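Local coordinates for protein 3-carboxy-cis,cis-muconate cycloisomerase (Acinetobacter calcoaceticus, PDB 1Q5N) that is a cycloisomerase, a mostly helical enzyme of the fumarase/aspartase superfamily that assembles from four copies of one chain, at residues Leu192-Gly197 and Leu221-Thr226; Pro163-His168 and Asp440-Val445; Phe12-Val17 and Ala341-Leu346; Leu369-Ala374 and Pro431-Gly436; Ile128-Val133 and Arg183-Lys188. All coordinates share one frame; numbering follows the deposited sequence.

Contact 1. Residues Leu192-Gly197 and Leu221-Thr226; sequences LVAQLG and LKLGQT
A single parallel beta bridge pairs Val193 with Gly224, joining the loop that leaves helix 166-191 to the loop that follows helix 210-221. Two backbone bonds flank the pair. Gly224 N donates to Leu192 O at 2.9 Å, lying in the carbonyl plane on a lone pair, and Ala194 N donates to Gly224 O, also at 2.9 Å. Val193 CA comes within 3.3 Å of Gly224 O, a CA-H...O contact at the centre of the bridge. One residue further on, a water replaces the direct bond: it donates to Ala194 O and accepts from Thr226 N. Val193 and Thr226 cross at about a right angle, and the packing is tight, with Val193 CG2 only 3.4 Å from Thr226 CG2. Thr226 holds OG1 between its backbone N and carbonyl carbon (chi1 61°), which turns CG2 onto the valine while OG1 bonds Cys228 O. Leu223 lays CB near Ala194 N at 3.7 Å and CD2 near Leu192 O at the same distance. Its chain arrives from Lys222, whose positive phi closes helix 210-221 with a Schellman motif. Around the bridge, Leu223 leans on Arg123 of helix 110-146, Val193 touches Trp230 in the loop before helix 235-261, and Leu196 packs on Leu37 of helix 23-43.

Contact 2. Residues Pro163-His168 and Asp440-Val445; sequences PITLGH and DQIDAV
Ile442 and His168 meet where helix 438-447 lies against the start of helix 166-191, and Gln441 adds the polar link. From CB of Ile442, CG1, anti to the carbonyl carbon (chi1 -64°), lies 4.1 Å from His168 CA and close to the edge of the imidazole. Beyond it CD1 continues to the first turn of the helix: it lies 3.6 Å from both His168 N and Gly167 C and 3.8 Å from Thr165 OG1. This is an N-cap site. Thr165 OG1 accepts from His168 N at 3.1 Å and also bonds Arg148 O, while its own strand 163-165 runs directly into the helix. His168 NE2 donates to Gln441 OE1 at 2.8 Å. The acceptor sits in the ring plane, but the donor stands 69° out of the amide plane, and ring and amide are nearly perpendicular. Gln441 OE1 also accepts from Thr229 N of the second subunit, and Gln441 NE2 bonds Gly201 O of that subunit.

Contact 3. Residues Phe12-Val17 and Ala341-Leu346; sequences FYQRDV and ALERTL
This is a polar side-chain-to-backbone contact in which helix 323-351 holds the short link between helices 9-12 and 15-20. Arg344 reaches Tyr13 O edge-on: its NH2 donates at 3.1 Å, with the oxygen 8° out of the guanidinium plane, and NH1 adds a weak bond at 3.4 Å. The arginine is extended from CG to NE, which carries the group across to the link. Ser10 O takes a second bond from NH2, which would restrain the group further, and Phe12 N lies over one face. Beside it Glu343 and Gln14 cross at about a right angle, with Glu343 OE1 3.6 Å from Gln14 NE2 and 3.7 Å from Gln14 CG. A water bridges the segments, accepting from Arg15 N and donating to Glu343 OE2. Gln14 caps helix 15-20: bent at chi2 (-81°), it brings OE1 within 3.1 Å of Val17 N, and its NE2 donates to Asp16 OD2. Around this site Gln14 and Glu343 touch Gln132 of helix 110-146, Arg344 leans on Ser294 of helix 290-311, and Phe12 and Tyr13 pack on Leu329 of the third subunit.

Contact 4. Residues Leu369-Ala374 and Pro431-Gly436; sequences LIMAEA and PESYLG
Pro431 and Met371 begin the contact, the sulfur SD of Met371 lying 4.3 Å from Pro431 CA. The proline opens a 3-10 turn, 431-433, and its carbonyl accepts from Tyr434 N at the end of that turn. Ser433 comes near the methionine at its margin, 4.5 Å between Ser433 OG and Met371 CE, while its hydroxyl bonds back to Lys430 O. Tyr434 carries most of the contact. Met371, folded back on itself, brings CE to 4.2 Å from Tyr434 CB. With CG anti to the backbone N (chi1 -157°), the tyrosine places its ring against the first turn of helix 372-383. Ala374 CB stands over the centre of one face, 3.8 Å from the ring centroid and 13° off the normal, a CH-pi contact. At the far end of the ring, Tyr434 OH donates to Glu373 OE2 at 3.0 Å, using the anti lone pair of that oxygen, which lies in the ring plane although the carboxylate itself is turned 67° from it. Methyl and carboxylate together would be expected to limit how the ring can turn. Tyr434 also packs on Leu162 and on Ala204 of the second subunit. The arrangement is an aromatic side chain from a loop seated on the N-terminal turn of a helix, within the all-helical C-terminal domain characteristic of the fumarase/aspartase superfamily.

Contact 5. Residues Ile128-Val133 and Arg183-Lys188; sequences IVQNQV and RINAIK
Gln130 faces Ile184, Asn185 and Lys188 where helices 110-146 and 166-191 run nearly antiparallel, their local axes 11.3 Å apart at an angle of 153°. With CG anti to the backbone N (chi1 174°) and an extended chain beyond, the side chain carries its amide across to the other helix. Lys188, also stretched out past CG, crosses it at about a right angle and gives NZ to Gln130 OE1 at 2.9 Å, in the carbonyl plane on a lone pair. On the other branch, Gln130 NE2 donates to Asn185 OD1 at 3.1 Å, coming from above that carbonyl plane. Lys188 NZ closes the triangle with a 3.2 Å bond to the same Asn185 OD1. Beneath, Ile184 CG2 sits 3.8 Å from Gln130 CD, and Ile184 CD1 meets Val129 CG1 at 4.3 Å. Asn185 OD1 thus has two donors and Lys188 NZ two neutral amide acceptors, which would be expected to stabilise the ammonium charge and set which way round the glutamine amide lies.

Overall arrangement
The contacts are strung along an elongated chain, from contact 4 in the C-terminal helical domain to contact 1 across the chain's centre, their centres about 58 Å apart. Contacts 3 and 5 lie near the middle, their centres about 15 Å apart, and touch through Asp16 on Ile128 and Gln14 on Gln132. Helix 166-191 serves contacts 2 and 5, and the chain continues from it into contact 1. Contacts 2 and 4 touch where Leu435 packs on strand 163-165. Both meet the second subunit, tying the C-terminal region to the tetramer. Along the sequence, contacts 5 and 1 follow in series inside the loop closed by contact 3, while contact 2 crosses contacts 3 and 5.

Contact 1. Residues Leu192-Gly197 and Leu221-Thr226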
# COMPACT_ATOMS: atom_id res chain seq x y z
N LEU A 192 -19.18 -13.85 10.86
CA LEU A 192 -19.52 -13.61 12.26
C LEU A 192 -19.60 -14.95 12.98
O LEU A 192 -20.69 -15.48 13.20
CB LEU A 192 -20.85 -12.86 12.34
CG LEU A 192 -20.81 -11.51 11.63
CD1 LEU A 192 -22.16 -10.81 11.78
CD2 LEU A 192 -19.67 -10.64 12.22
N VAL A 193 -18.44 -15.51 13.30
CA VAL A 193 -18.35 -16.80 13.95
C VAL A 193 -17.49 -16.64 15.19
O VAL A 193 -16.69 -15.73 15.26
CB VAL A 193 -17.71 -17.83 13.02
CG1 VAL A 193 -18.60 -18.06 11.83
CG2 VAL A 193 -16.33 -17.33 12.54
N ALA A 194 -17.65 -17.56 16.14
CA ALA A 194 -16.90 -17.53 17.40
C ALA A 194 -15.48 -18.10 17.23
O ALA A 194 -15.19 -18.79 16.26
CB ALA A 194 -17.65 -18.35 18.47
N GLN A 195 -14.60 -17.79 18.17
CA GLN A 195 -13.26 -18.38 18.13
C GLN A 195 -13.01 -19.08 19.47
O GLN A 195 -12.98 -18.43 20.52
CB GLN A 195 -12.14 -17.31 17.97
CG GLN A 195 -10.74 -17.90 17.85
CD GLN A 195 -10.39 -18.40 16.43
OE1 GLN A 195 -10.71 -19.53 16.05
NE2 GLN A 195 -9.74 -17.54 15.64
N LEU A 196 -12.86 -20.40 19.46
CA LEU A 196 -12.52 -21.10 20.71
C LEU A 196 -11.76 -22.38 20.33
O LEU A 196 -12.35 -23.38 19.88
CB LEU A 196 -13.77 -21.43 21.53
CG LEU A 196 -13.45 -22.15 22.86
CD1 LEU A 196 -12.73 -21.20 23.80
CD2 LEU A 196 -14.74 -22.64 23.54
N GLY A 197 -10.45 -22.35 20.51
CA GLY A 197 -9.64 -23.49 20.13
C GLY A 197 -8.50 -23.77 21.10
O GLY A 197 -7.81 -24.75 20.95
N LEU A 221 -23.42 -16.71 22.42
CA LEU A 221 -23.08 -15.40 21.89
C LEU A 221 -23.85 -15.12 20.62
O LEU A 221 -23.75 -14.05 20.06
CB LEU A 221 -21.57 -15.35 21.61
CG LEU A 221 -20.63 -15.42 22.80
CD1 LEU A 221 -19.24 -15.72 22.29
CD2 LEU A 221 -20.67 -14.11 23.59
N LYS A 222 -24.58 -16.12 20.16
CA LYS A 222 -25.35 -16.01 18.93
C LYS A 222 -24.44 -15.75 17.72
O LYS A 222 -24.76 -14.92 16.87
CB LYS A 222 -26.40 -14.89 19.07
CG LYS A 222 -27.53 -15.20 20.08
CD LYS A 222 -28.25 -13.90 20.46
CE LYS A 222 -29.51 -14.16 21.33
NZ LYS A 222 -30.16 -12.85 21.78
N LEU A 223 -23.32 -16.46 17.66
CA LEU A 223 -22.38 -16.35 16.55
C LEU A 223 -22.40 -17.69 15.86
O LEU A 223 -22.89 -18.67 16.43
CB LEU A 223 -20.96 -16.10 17.07
CG LEU A 223 -20.79 -14.68 17.63
CD1 LEU A 223 -19.42 -14.50 18.28
CD2 LEU A 223 -21.02 -13.69 16.47
N GLY A 224 -21.88 -17.72 14.64
CA GLY A 224 -21.76 -18.99 13.95
C GLY A 224 -20.63 -19.84 14.58
O GLY A 224 -19.81 -19.39 15.38
N GLN A 225 -20.61 -21.10 14.22
CA GLN A 225 -19.60 -22.00 14.73
C GLN A 225 -18.79 -22.37 13.48
O GLN A 225 -19.34 -22.38 12.41
CB GLN A 225 -20.28 -23.24 15.32
CG GLN A 225 -19.35 -24.27 15.88
CD GLN A 225 -20.08 -25.55 16.36
OE1 GLN A 225 -19.42 -26.53 16.75
NE2 GLN A 225 -21.44 -25.54 16.34
N THR A 226 -17.50 -22.65 13.61
CA THR A 226 -16.75 -23.01 12.42
C THR A 226 -16.33 -24.47 12.56
O THR A 226 -16.27 -24.99 13.64
CB THR A 226 -15.47 -22.12 12.28
OG1 THR A 226 -14.62 -22.32 13.41
CG2 THR A 226 -15.83 -20.66 12.22
O HOH W 1 -16.33 -21.57 16.08

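Contact 2. Residues Pro163-His168 and Asp440-Val445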
# COMPACT_ATOMS: atom_id res chain seq x y z
N PRO A 163 -24.92 16.11 -22.65
CA PRO A 163 -25.79 16.33 -21.49
C PRO A 163 -26.14 15.03 -20.78
O PRO A 163 -26.17 13.98 -21.41
CB PRO A 163 -27.09 16.91 -22.10
CG PRO A 163 -26.69 17.29 -23.52
CD PRO A 163 -25.68 16.25 -23.91
N ILE A 164 -26.38 15.11 -19.47
CA ILE A 164 -26.91 13.95 -18.68
C ILE A 164 -27.91 14.65 -17.73
O ILE A 164 -28.27 15.81 -17.98
CB ILE A 164 -25.82 13.21 -17.80
CG1 ILE A 164 -25.16 14.20 -16.80
CG2 ILE A 164 -24.77 12.60 -18.71
CD1 ILE A 164 -24.32 13.52 -15.72
N THR A 165 -28.41 13.97 -16.69
CA THR A 165 -29.25 14.66 -15.70
C THR A 165 -28.61 14.36 -14.34
O THR A 165 -27.92 13.35 -14.17
CB THR A 165 -30.74 14.20 -15.66
OG1 THR A 165 -30.81 12.86 -15.17
CG2 THR A 165 -31.39 14.29 -17.08
N LEU A 166 -28.80 15.25 -13.38
CA LEU A 166 -28.26 15.06 -12.07
C LEU A 166 -28.83 13.75 -11.53
O LEU A 166 -28.14 12.99 -10.86
CB LEU A 166 -28.64 16.22 -11.18
CG LEU A 166 -28.35 16.00 -9.70
CD1 LEU A 166 -26.87 15.75 -9.55
CD2 LEU A 166 -28.77 17.22 -8.83
N GLY A 167 -30.10 13.50 -11.83
CA GLY A 167 -30.73 12.28 -11.35
C GLY A 167 -29.97 11.06 -11.84
O GLY A 167 -29.95 10.03 -11.16
N HIS A 168 -29.37 11.11 -13.02
CA HIS A 168 -28.64 9.93 -13.46
C HIS A 168 -27.36 9.67 -12.56
O HIS A 168 -27.08 8.53 -12.21
CB HIS A 168 -28.25 10.07 -14.91
CG HIS A 168 -27.75 8.79 -15.50
ND1 HIS A 168 -26.63 8.73 -16.29
CD2 HIS A 168 -28.27 7.53 -15.47
CE1 HIS A 168 -26.47 7.49 -16.73
NE2 HIS A 168 -27.45 6.75 -16.25
N ASP A 440 -34.82 5.34 -18.73
CA ASP A 440 -34.96 3.89 -18.54
C ASP A 440 -33.97 3.45 -17.44
O ASP A 440 -34.32 2.61 -16.57
CB ASP A 440 -34.60 3.09 -19.82
CG ASP A 440 -35.62 3.23 -20.95
OD1 ASP A 440 -36.71 3.80 -20.71
OD2 ASP A 440 -35.34 2.76 -22.08
N GLN A 441 -32.74 4.00 -17.46
CA GLN A 441 -31.74 3.61 -16.45
C GLN A 441 -32.18 4.07 -15.07
O GLN A 441 -32.08 3.29 -14.10
CB GLN A 441 -30.35 4.17 -16.78
CG GLN A 441 -29.67 3.48 -17.99
CD GLN A 441 -28.30 4.12 -18.30
OE1 GLN A 441 -27.42 4.17 -17.43
NE2 GLN A 441 -28.13 4.60 -19.53
N ILE A 442 -32.69 5.30 -14.96
CA ILE A 442 -33.13 5.73 -13.66
C ILE A 442 -34.31 4.84 -13.18
O ILE A 442 -34.36 4.45 -12.01
CB ILE A 442 -33.53 7.22 -13.67
CG1 ILE A 442 -32.27 8.06 -14.00
CG2 ILE A 442 -34.23 7.60 -12.34
CD1 ILE A 442 -32.48 9.60 -14.02
N ASP A 443 -35.25 4.49 -14.07
CA ASP A 443 -36.38 3.64 -13.67
C ASP A 443 -35.87 2.26 -13.24
O ASP A 443 -36.39 1.67 -12.29
CB ASP A 443 -37.40 3.42 -14.82
CG ASP A 443 -38.23 4.66 -15.13
OD1 ASP A 443 -38.51 5.46 -14.21
OD2 ASP A 443 -38.61 4.81 -16.32
N ALA A 444 -34.91 1.73 -14.00
CA ALA A 444 -34.34 0.43 -13.69
C ALA A 444 -33.75 0.45 -12.27
O ALA A 444 -34.01 -0.51 -11.52
CB ALA A 444 -33.29 0.03 -14.74
N VAL A 445 -33.02 1.51 -11.86
CA VAL A 445 -32.52 1.44 -10.49
C VAL A 445 -33.58 1.68 -9.44
O VAL A 445 -33.43 1.18 -8.33
CB VAL A 445 -31.25 2.34 -10.19
CG1 VAL A 445 -30.58 2.78 -11.44
CG2 VAL A 445 -31.57 3.41 -9.22

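Contact 3. Residues Phe12-Val17 and Ala341-Leu346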
# COMPACT_ATOMS: atom_id res chain seq x y z
N PHE A 12 -12.71 12.87 11.30
CA PHE A 12 -12.71 11.68 10.47
C PHE A 12 -13.56 10.48 10.88
O PHE A 12 -13.93 9.68 10.04
CB PHE A 12 -11.27 11.19 10.32
CG PHE A 12 -10.31 12.25 9.84
CD1 PHE A 12 -10.43 12.77 8.55
CD2 PHE A 12 -9.26 12.67 10.66
CE1 PHE A 12 -9.50 13.74 8.07
CE2 PHE A 12 -8.32 13.62 10.21
CZ PHE A 12 -8.43 14.15 8.90
N TYR A 13 -13.89 10.34 12.16
CA TYR A 13 -14.60 9.13 12.53
C TYR A 13 -16.05 9.35 12.82
O TYR A 13 -16.59 10.42 12.58
CB TYR A 13 -13.93 8.46 13.72
CG TYR A 13 -12.43 8.31 13.57
CD1 TYR A 13 -11.86 7.86 12.36
CD2 TYR A 13 -11.58 8.55 14.65
CE1 TYR A 13 -10.49 7.68 12.23
CE2 TYR A 13 -10.18 8.36 14.53
CZ TYR A 13 -9.65 7.92 13.30
OH TYR A 13 -8.26 7.81 13.15
N GLN A 14 -16.69 8.31 13.30
CA GLN A 14 -18.10 8.38 13.62
C GLN A 14 -18.17 7.98 15.08
O GLN A 14 -17.63 6.94 15.47
CB GLN A 14 -18.86 7.44 12.70
CG GLN A 14 -20.36 7.65 12.64
CD GLN A 14 -21.09 7.02 13.82
OE1 GLN A 14 -20.64 6.02 14.37
NE2 GLN A 14 -22.22 7.60 14.19
N ARG A 15 -18.82 8.80 15.88
CA ARG A 15 -18.90 8.59 17.32
C ARG A 15 -19.24 7.17 17.85
O ARG A 15 -18.51 6.64 18.65
CB ARG A 15 -19.84 9.61 17.93
CG ARG A 15 -19.50 9.96 19.34
CD ARG A 15 -20.78 10.36 20.05
NE ARG A 15 -20.92 11.82 20.19
CZ ARG A 15 -22.06 12.45 20.50
NH1 ARG A 15 -23.19 11.75 20.69
NH2 ARG A 15 -22.07 13.78 20.66
N ASP A 16 -20.32 6.55 17.39
CA ASP A 16 -20.68 5.21 17.86
C ASP A 16 -19.66 4.09 17.49
O ASP A 16 -19.32 3.24 18.32
CB ASP A 16 -22.08 4.83 17.34
CG ASP A 16 -23.13 5.94 17.64
OD1 ASP A 16 -23.23 6.41 18.80
OD2 ASP A 16 -23.86 6.35 16.68
N VAL A 17 -19.14 4.11 16.26
CA VAL A 17 -18.17 3.11 15.87
C VAL A 17 -16.86 3.32 16.66
O VAL A 17 -16.22 2.38 17.03
CB VAL A 17 -17.99 3.12 14.33
CG1 VAL A 17 -16.80 2.23 13.90
CG2 VAL A 17 -19.30 2.64 13.68
N ALA A 341 -16.80 8.37 6.97
CA ALA A 341 -17.03 8.84 5.61
C ALA A 341 -18.51 8.72 5.24
O ALA A 341 -19.05 9.56 4.53
CB ALA A 341 -16.12 8.04 4.57
N LEU A 342 -19.16 7.65 5.69
CA LEU A 342 -20.59 7.44 5.43
C LEU A 342 -21.40 8.51 6.13
O LEU A 342 -22.35 9.05 5.56
CB LEU A 342 -21.03 6.07 5.96
CG LEU A 342 -20.65 4.95 5.05
CD1 LEU A 342 -20.88 3.64 5.74
CD2 LEU A 342 -21.49 5.10 3.79
N GLU A 343 -21.04 8.83 7.36
CA GLU A 343 -21.81 9.84 8.05
C GLU A 343 -21.76 11.21 7.33
O GLU A 343 -22.79 11.87 7.20
CB GLU A 343 -21.32 9.98 9.51
CG GLU A 343 -21.77 11.26 10.17
CD GLU A 343 -21.54 11.22 11.65
OE1 GLU A 343 -22.45 10.71 12.36
OE2 GLU A 343 -20.45 11.66 12.10
N ARG A 344 -20.58 11.67 6.88
CA ARG A 344 -20.51 12.93 6.17
C ARG A 344 -21.21 12.85 4.79
O ARG A 344 -21.90 13.78 4.37
CB ARG A 344 -19.06 13.35 6.06
CG ARG A 344 -18.68 13.96 7.37
CD ARG A 344 -17.26 13.85 7.61
NE ARG A 344 -16.98 13.99 9.03
CZ ARG A 344 -16.77 12.95 9.86
NH1 ARG A 344 -16.79 11.70 9.42
NH2 ARG A 344 -16.54 13.18 11.15
N THR A 345 -21.07 11.72 4.10
CA THR A 345 -21.75 11.58 2.82
C THR A 345 -23.30 11.70 3.01
O THR A 345 -23.98 12.41 2.23
CB THR A 345 -21.35 10.25 2.16
OG1 THR A 345 -19.93 10.27 1.98
CG2 THR A 345 -22.08 10.03 0.78
N LEU A 346 -23.86 11.03 4.02
CA LEU A 346 -25.31 11.13 4.30
C LEU A 346 -25.72 12.61 4.49
O LEU A 346 -26.65 13.07 3.84
CB LEU A 346 -25.66 10.33 5.56
CG LEU A 346 -27.16 10.21 5.81
CD1 LEU A 346 -27.91 9.69 4.59
CD2 LEU A 346 -27.33 9.27 7.00
O HOH W 2 -20.04 11.10 14.75

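Contact 4. Residues Leu369-Ala374 and Pro431-Gly436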
# COMPACT_ATOMS: atom_id res chain seq x y z
N LEU A 369 -21.61 23.86 -29.47
CA LEU A 369 -20.72 22.85 -30.05
C LEU A 369 -20.97 21.43 -29.50
O LEU A 369 -20.86 20.47 -30.25
CB LEU A 369 -19.25 23.26 -29.87
CG LEU A 369 -18.85 24.48 -30.74
CD1 LEU A 369 -17.47 25.00 -30.35
CD2 LEU A 369 -18.85 24.08 -32.20
N ILE A 370 -21.33 21.30 -28.21
CA ILE A 370 -21.60 19.98 -27.66
C ILE A 370 -22.85 19.31 -28.27
O ILE A 370 -23.04 18.10 -28.11
CB ILE A 370 -21.71 20.00 -26.06
CG1 ILE A 370 -22.66 21.09 -25.55
CG2 ILE A 370 -20.34 20.24 -25.43
CD1 ILE A 370 -24.11 20.67 -25.40
N MET A 371 -23.69 20.08 -28.98
CA MET A 371 -24.89 19.51 -29.62
C MET A 371 -24.63 19.09 -31.05
O MET A 371 -25.53 18.66 -31.76
CB MET A 371 -26.06 20.52 -29.58
CG MET A 371 -26.49 20.91 -28.16
SD MET A 371 -27.04 19.41 -27.26
CE MET A 371 -28.45 18.95 -28.19
N ALA A 372 -23.38 19.18 -31.48
CA ALA A 372 -23.04 18.86 -32.86
C ALA A 372 -23.46 17.47 -33.29
O ALA A 372 -23.97 17.27 -34.40
CB ALA A 372 -21.54 19.02 -33.08
N GLU A 373 -23.23 16.48 -32.44
CA GLU A 373 -23.60 15.15 -32.88
C GLU A 373 -25.14 14.96 -32.89
O GLU A 373 -25.65 14.26 -33.75
CB GLU A 373 -22.80 14.09 -32.11
CG GLU A 373 -23.45 13.34 -31.04
CD GLU A 373 -22.62 12.11 -30.67
OE1 GLU A 373 -21.37 12.25 -30.67
OE2 GLU A 373 -23.19 11.03 -30.36
N ALA A 374 -25.86 15.63 -31.99
CA ALA A 374 -27.31 15.58 -31.99
C ALA A 374 -27.80 16.15 -33.36
O ALA A 374 -28.68 15.56 -34.01
CB ALA A 374 -27.87 16.42 -30.81
N PRO A 431 -30.84 20.51 -24.89
CA PRO A 431 -30.06 19.47 -24.17
C PRO A 431 -30.92 18.25 -23.85
O PRO A 431 -30.46 17.11 -24.00
CB PRO A 431 -29.60 20.16 -22.89
CG PRO A 431 -29.58 21.62 -23.25
CD PRO A 431 -30.76 21.82 -24.21
N GLU A 432 -32.16 18.50 -23.45
CA GLU A 432 -33.16 17.45 -23.12
C GLU A 432 -33.47 16.55 -24.29
O GLU A 432 -33.95 15.44 -24.10
CB GLU A 432 -34.51 18.05 -22.73
CG GLU A 432 -34.47 18.96 -21.56
CD GLU A 432 -34.35 20.42 -21.94
OE1 GLU A 432 -33.61 20.77 -22.90
OE2 GLU A 432 -35.00 21.24 -21.24
N SER A 433 -33.24 17.01 -25.50
CA SER A 433 -33.61 16.14 -26.59
C SER A 433 -32.52 15.11 -26.93
O SER A 433 -32.66 14.30 -27.88
CB SER A 433 -33.91 17.01 -27.80
OG SER A 433 -32.66 17.42 -28.35
N TYR A 434 -31.41 15.11 -26.18
CA TYR A 434 -30.35 14.17 -26.48
C TYR A 434 -29.84 13.43 -25.24
O TYR A 434 -28.64 13.48 -24.93
CB TYR A 434 -29.20 14.92 -27.18
CG TYR A 434 -28.35 14.00 -28.00
CD1 TYR A 434 -28.93 13.25 -29.00
CD2 TYR A 434 -26.98 13.94 -27.83
CE1 TYR A 434 -28.18 12.46 -29.82
CE2 TYR A 434 -26.21 13.16 -28.63
CZ TYR A 434 -26.82 12.42 -29.64
OH TYR A 434 -26.10 11.61 -30.48
N LEU A 435 -30.76 12.78 -24.53
CA LEU A 435 -30.46 12.08 -23.30
C LEU A 435 -30.52 10.56 -23.42
O LEU A 435 -30.39 9.86 -22.44
CB LEU A 435 -31.41 12.57 -22.21
CG LEU A 435 -31.25 14.04 -21.82
CD1 LEU A 435 -32.44 14.47 -20.92
CD2 LEU A 435 -29.93 14.25 -21.06
N GLY A 436 -30.71 10.06 -24.64
CA GLY A 436 -30.76 8.62 -24.87
C GLY A 436 -31.66 7.85 -23.92
O GLY A 436 -32.80 8.26 -23.68

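Contact 5. Residues Ile128-Val133 and Arg183-Lys188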
# COMPACT_ATOMS: atom_id res chain seq x y z
N ILE A 128 -24.23 -0.76 12.51
CA ILE A 128 -24.24 0.68 12.30
C ILE A 128 -23.88 1.04 10.85
O ILE A 128 -24.60 1.83 10.24
CB ILE A 128 -23.26 1.39 13.23
CG1 ILE A 128 -23.79 1.33 14.65
CG2 ILE A 128 -23.07 2.88 12.82
CD1 ILE A 128 -22.75 1.77 15.64
N VAL A 129 -22.82 0.45 10.29
CA VAL A 129 -22.42 0.77 8.92
C VAL A 129 -23.52 0.38 7.95
O VAL A 129 -23.83 1.12 7.00
CB VAL A 129 -21.09 0.04 8.53
CG1 VAL A 129 -20.92 -0.01 7.02
CG2 VAL A 129 -19.92 0.76 9.15
N GLN A 130 -24.15 -0.77 8.20
CA GLN A 130 -25.20 -1.22 7.30
C GLN A 130 -26.37 -0.23 7.35
O GLN A 130 -26.95 0.14 6.32
CB GLN A 130 -25.69 -2.62 7.69
CG GLN A 130 -26.89 -3.06 6.87
CD GLN A 130 -27.14 -4.54 6.93
OE1 GLN A 130 -26.78 -5.22 7.90
NE2 GLN A 130 -27.77 -5.07 5.87
N ASN A 131 -26.71 0.22 8.54
CA ASN A 131 -27.79 1.16 8.60
C ASN A 131 -27.41 2.48 7.90
O ASN A 131 -28.26 3.10 7.27
CB ASN A 131 -28.19 1.40 10.05
CG ASN A 131 -29.40 2.29 10.15
OD1 ASN A 131 -29.36 3.34 10.81
ND2 ASN A 131 -30.51 1.91 9.46
N GLN A 132 -26.15 2.92 7.99
CA GLN A 132 -25.74 4.15 7.30
C GLN A 132 -25.87 3.94 5.79
O GLN A 132 -26.37 4.78 5.08
CB GLN A 132 -24.31 4.49 7.62
CG GLN A 132 -24.08 4.86 9.06
CD GLN A 132 -22.59 5.12 9.31
OE1 GLN A 132 -21.79 4.20 9.17
NE2 GLN A 132 -22.22 6.35 9.66
N VAL A 133 -25.45 2.78 5.29
CA VAL A 133 -25.56 2.55 3.86
C VAL A 133 -27.02 2.55 3.40
O VAL A 133 -27.35 3.07 2.32
CB VAL A 133 -24.91 1.23 3.46
CG1 VAL A 133 -25.22 0.90 2.02
CG2 VAL A 133 -23.41 1.33 3.70
N ARG A 183 -23.50 -7.06 -0.53
CA ARG A 183 -22.23 -7.61 -0.08
C ARG A 183 -22.21 -7.81 1.43
O ARG A 183 -21.76 -8.85 1.91
CB ARG A 183 -21.09 -6.68 -0.45
CG ARG A 183 -20.74 -6.73 -1.91
CD ARG A 183 -19.64 -5.70 -2.23
NE ARG A 183 -19.46 -5.65 -3.67
CZ ARG A 183 -19.74 -4.59 -4.42
NH1 ARG A 183 -20.21 -3.47 -3.87
NH2 ARG A 183 -19.57 -4.67 -5.74
N ILE A 184 -22.72 -6.82 2.16
CA ILE A 184 -22.77 -6.91 3.61
C ILE A 184 -23.63 -8.13 4.04
O ILE A 184 -23.20 -8.93 4.87
CB ILE A 184 -23.35 -5.62 4.23
CG1 ILE A 184 -22.31 -4.50 4.13
CG2 ILE A 184 -23.80 -5.88 5.67
CD1 ILE A 184 -22.72 -3.19 4.71
N ASN A 185 -24.82 -8.29 3.45
CA ASN A 185 -25.66 -9.40 3.85
C ASN A 185 -25.06 -10.74 3.50
O ASN A 185 -25.20 -11.68 4.27
CB ASN A 185 -27.08 -9.29 3.23
CG ASN A 185 -27.92 -8.21 3.92
OD1 ASN A 185 -27.93 -8.09 5.16
ND2 ASN A 185 -28.64 -7.42 3.12
N ALA A 186 -24.39 -10.83 2.35
CA ALA A 186 -23.79 -12.07 1.93
C ALA A 186 -22.61 -12.59 2.75
O ALA A 186 -22.34 -13.77 2.70
CB ALA A 186 -23.37 -11.97 0.48
N ILE A 187 -21.89 -11.76 3.50
CA ILE A 187 -20.74 -12.25 4.26
C ILE A 187 -21.06 -12.57 5.72
O ILE A 187 -20.28 -13.24 6.41
CB ILE A 187 -19.56 -11.20 4.29
CG1 ILE A 187 -19.96 -9.97 5.13
CG2 ILE A 187 -19.20 -10.78 2.90
CD1 ILE A 187 -18.77 -9.07 5.40
N LYS A 188 -22.16 -12.05 6.22
CA LYS A 188 -22.48 -12.28 7.64
C LYS A 188 -22.35 -13.72 8.16
O LYS A 188 -21.69 -13.95 9.17
CB LYS A 188 -23.87 -11.76 7.95
CG LYS A 188 -23.94 -10.26 8.17
CD LYS A 188 -25.38 -9.84 8.05
CE LYS A 188 -25.63 -8.48 8.63
NZ LYS A 188 -27.02 -8.05 8.23